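Long-range contact in succinate-semialdehyde dehydrogenase (Streptococcus pyogenes MGAS1882, PDB 4OGD), which probably oxidises succinic semialdehyde to succinate as a member of the aldehyde dehydrogenase family, with NADP+ as a cofactor: residues R31-W39 with A176-L184. Numbering follows the deposited sequence.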
loop_
_atom_site.group_PDB
_atom_site.type_symbol
_atom_site.label_atom_id
_atom_site.label_comp_id
_atom_site.label_asym_id
_atom_site.label_seq_id
_atom_site.Cartn_x
_atom_site.Cartn_y
_atom_site.Cartn_z
ATOM N N ARG A 31 8.301 18.105 16.717
ATOM C CA ARG A 31 7.350 19.169 16.407
ATOM C C ARG A 31 6.242 18.638 15.511
ATOM O O ARG A 31 5.071 18.955 15.699
ATOM C CB ARG A 31 8.048 20.346 15.718
ATOM C CG ARG A 31 7.102 21.485 15.348
ATOM C CD ARG A 31 7.850 22.630 14.682
ATOM N NE ARG A 31 8.401 22.254 13.380
ATOM C CZ ARG A 31 9.173 23.045 12.640
ATOM N NH1 ARG A 31 9.498 24.258 13.079
ATOM N NH2 ARG A 31 9.638 22.631 11.463
ATOM N N ALA A 32 6.618 17.815 14.541
ATOM C CA ALA A 32 5.644 17.259 13.612
ATOM C C ALA A 32 4.691 16.296 14.324
ATOM O O ALA A 32 3.482 16.303 14.072
ATOM C CB ALA A 32 6.353 16.571 12.442
ATOM N N HIS A 33 5.231 15.470 15.216
ATOM C CA HIS A 33 4.414 14.529 15.975
ATOM C C HIS A 33 3.425 15.276 16.866
ATOM O O HIS A 33 2.244 14.917 16.946
ATOM C CB HIS A 33 5.298 13.601 16.814
ATOM C CG HIS A 33 4.530 12.657 17.687
ATOM N ND1 HIS A 33 3.728 11.655 17.182
ATOM C CD2 HIS A 33 4.438 12.568 19.035
ATOM C CE1 HIS A 33 3.176 10.991 18.180
ATOM N NE2 HIS A 33 3.586 11.526 19.316
ATOM N N LEU A 34 3.904 16.324 17.529
ATOM C CA LEU A 34 3.024 17.104 18.394
ATOM C C LEU A 34 1.915 17.778 17.590
ATOM O O LEU A 34 0.784 17.898 18.061
ATOM C CB LEU A 34 3.821 18.128 19.205
ATOM C CG LEU A 34 4.787 17.528 20.235
ATOM C CD1 LEU A 34 5.561 18.630 20.953
ATOM C CD2 LEU A 34 4.062 16.649 21.239
ATOM N N LEU A 35 2.233 18.194 16.367
ATOM C CA LEU A 35 1.232 18.812 15.506
ATOM C C LEU A 35 0.197 17.779 15.071
ATOM O O LEU A 35 -1.003 18.068 15.040
ATOM C CB LEU A 35 1.891 19.503 14.301
ATOM C CG LEU A 35 0.977 20.290 13.355
ATOM C CD1 LEU A 35 0.245 21.395 14.111
ATOM C CD2 LEU A 35 1.780 20.889 12.219
ATOM N N TYR A 36 0.657 16.570 14.749
ATOM C CA TYR A 36 -0.266 15.476 14.465
ATOM C C TYR A 36 -1.236 15.284 15.635
ATOM O O TYR A 36 -2.449 15.176 15.437
ATOM C CB TYR A 36 0.488 14.163 14.180
ATOM C CG TYR A 36 -0.371 12.971 14.498
ATOM C CD1 TYR A 36 -1.387 12.587 13.635
ATOM C CD2 TYR A 36 -0.199 12.257 15.681
ATOM C CE1 TYR A 36 -2.207 11.509 13.928
ATOM C CE2 TYR A 36 -1.023 11.179 15.988
ATOM C CZ TYR A 36 -2.021 10.813 15.102
ATOM O OH TYR A 36 -2.854 9.746 15.382
ATOM N N LYS A 37 -0.702 15.238 16.854
ATOM C CA LYS A 37 -1.535 15.026 18.037
ATOM C C LYS A 37 -2.507 16.187 18.272
ATOM O O LYS A 37 -3.664 15.974 18.649
ATOM C CB LYS A 37 -0.668 14.814 19.283
ATOM C CG LYS A 37 0.062 13.481 19.335
ATOM C CD LYS A 37 -0.900 12.318 19.589
ATOM C CE LYS A 37 -0.148 11.030 19.892
ATOM N NZ LYS A 37 -1.083 9.896 20.245
ATOM N N LYS A 38 -2.031 17.410 18.061
ATOM C CA LYS A 38 -2.885 18.589 18.181
ATOM C C LYS A 38 -4.072 18.537 17.221
ATOM O O LYS A 38 -5.207 18.831 17.596
ATOM C CB LYS A 38 -2.066 19.871 17.962
ATOM C CG LYS A 38 -2.907 21.146 17.859
ATOM C CD LYS A 38 -2.022 22.371 17.741
ATOM C CE LYS A 38 -2.850 23.633 17.554
ATOM N NZ LYS A 38 -1.967 24.827 17.613
ATOM N N TRP A 39 -3.810 18.153 15.978
ATOM C CA TRP A 39 -4.858 18.098 14.975
ATOM C C TRP A 39 -5.822 16.932 15.212
ATOM O O TRP A 39 -6.957 16.958 14.740
ATOM C CB TRP A 39 -4.242 18.014 13.581
ATOM C CG TRP A 39 -3.663 19.311 13.083
ATOM C CD1 TRP A 39 -3.903 20.575 13.567
ATOM C CD2 TRP A 39 -2.744 19.468 11.994
ATOM N NE1 TRP A 39 -3.191 21.503 12.829
ATOM C CE2 TRP A 39 -2.473 20.848 11.862
ATOM C CE3 TRP A 39 -2.127 18.573 11.113
ATOM C CZ2 TRP A 39 -1.608 21.352 10.883
ATOM C CZ3 TRP A 39 -1.271 19.072 10.144
ATOM C CH2 TRP A 39 -1.021 20.450 10.033
ATOM N N ALA A 176 0.081 28.332 7.681
ATOM C CA ALA A 176 0.046 26.994 8.256
ATOM C C ALA A 176 0.976 26.931 9.456
ATOM O O ALA A 176 2.016 27.590 9.474
ATOM C CB ALA A 176 0.458 25.955 7.207
ATOM N N GLU A 177 0.604 26.142 10.462
ATOM C CA GLU A 177 1.431 26.026 11.655
ATOM C C GLU A 177 2.771 25.399 11.298
ATOM O O GLU A 177 2.839 24.526 10.431
ATOM C CB GLU A 177 0.729 25.203 12.737
ATOM C CG GLU A 177 1.550 25.081 14.009
ATOM C CD GLU A 177 0.756 24.613 15.207
ATOM O OE1 GLU A 177 -0.489 24.694 15.173
ATOM O OE2 GLU A 177 1.399 24.174 16.186
ATOM N N ALA A 178 3.834 25.879 11.934
ATOM C CA ALA A 178 5.153 25.278 11.785
ATOM C C ALA A 178 5.073 23.775 12.022
ATOM O O ALA A 178 4.512 23.314 13.028
ATOM C CB ALA A 178 6.145 25.920 12.747
ATOM N N GLY A 179 5.624 23.015 11.084
ATOM C CA GLY A 179 5.570 21.569 11.173
ATOM C C GLY A 179 4.623 20.961 10.155
ATOM O O GLY A 179 4.666 19.750 9.922
ATOM N N SER A 180 3.757 21.778 9.553
ATOM C CA SER A 180 2.839 21.265 8.528
ATOM C C SER A 180 3.627 20.586 7.398
ATOM O O SER A 180 3.281 19.489 6.940
ATOM C CB SER A 180 1.940 22.380 7.978
ATOM O OG SER A 180 1.046 22.851 8.980
ATOM N N ILE A 181 4.685 21.248 6.955
ATOM C CA ILE A 181 5.703 20.593 6.146
ATOM C C ILE A 181 7.064 21.174 6.506
ATOM O O ILE A 181 7.195 22.381 6.736
ATOM C CB ILE A 181 5.408 20.688 4.615
ATOM C CG1 ILE A 181 6.367 19.779 3.831
ATOM C CG2 ILE A 181 5.471 22.132 4.115
ATOM C CD1 ILE A 181 5.968 19.581 2.376
ATOM N N THR A 182 8.073 20.317 6.599
ATOM C CA THR A 182 9.422 20.783 6.892
ATOM C C THR A 182 10.397 20.144 5.923
ATOM O O THR A 182 10.426 18.916 5.763
ATOM C CB THR A 182 9.843 20.439 8.323
ATOM O OG1 THR A 182 8.858 20.924 9.244
ATOM C CG2 THR A 182 11.199 21.066 8.652
ATOM N N ASN A 183 11.189 20.976 5.260
ATOM C CA ASN A 183 12.221 20.461 4.380
ATOM C C ASN A 183 13.395 19.908 5.194
ATOM O O ASN A 183 13.809 20.509 6.189
ATOM C CB ASN A 183 12.714 21.554 3.434
ATOM C CG ASN A 183 13.834 21.071 2.558
ATOM O OD1 ASN A 183 13.701 20.046 1.892
ATOM N ND2 ASN A 183 14.970 21.765 2.596
ATOM N N LEU A 184 13.932 18.767 4.771
ATOM C CA LEU A 184 15.068 18.159 5.460
ATOM C C LEU A 184 16.300 18.078 4.561
ATOM O O LEU A 184 16.360 17.240 3.655
ATOM C CB LEU A 184 14.712 16.746 5.932
ATOM C CG LEU A 184 13.379 16.499 6.630
ATOM C CD1 LEU A 184 13.248 15.016 6.955
ATOM C CD2 LEU A 184 13.254 17.334 7.898
HETATM O O HOH W 1 -2.891 24.252 13.743
#
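Leu35 of helix 22-41 pushes its two methyls against the type II beta turn Glu177-Ser180, which leads into strand 181-183 at the edge of the mostly parallel Rossmann-type sheet of this aldehyde dehydrogenase. Leu35 CD2 lies 3.4 Å from Ser180 N, over the Gly179-Ser180 peptide, while CD1 slides alongside Glu177 to reach its carboxylate carbon. One helical turn back, Arg31 crosses the other flank of the turn. Its chain bends at chi3 (66°), laying one guanidinium face over the Ala178-Gly179 peptide, with Arg31 NH1 3.8 Å from Ala178 CB. Arg31 NH2 then donates to Thr182 OG1 at 2.9 Å, a bent bond (134° at the hydrogen) tilted somewhat from the guanidinium plane. At the far end, Lys38, extended beyond CG, meets Glu177 from the opposite direction in a salt bridge, Lys38 NZ to Glu177 OE1 2.9 Å on the syn side. A water accepts from Trp39 NE1 and donates to that same OE1, so two donors grip one carboxylate oxygen. Gly179 sits at phi 108°, where a CB would jam against the preceding carbonyl, and its bare CA lets the helix come close, 5.0 Å from Ala32 CA. The turn is held from within: Glu177 O accepts from both Ser180 N and, on a lone pair, Ser180 OG, whose oxygen also meets the indole edge of Trp39 at CH2, 3.3 Å away.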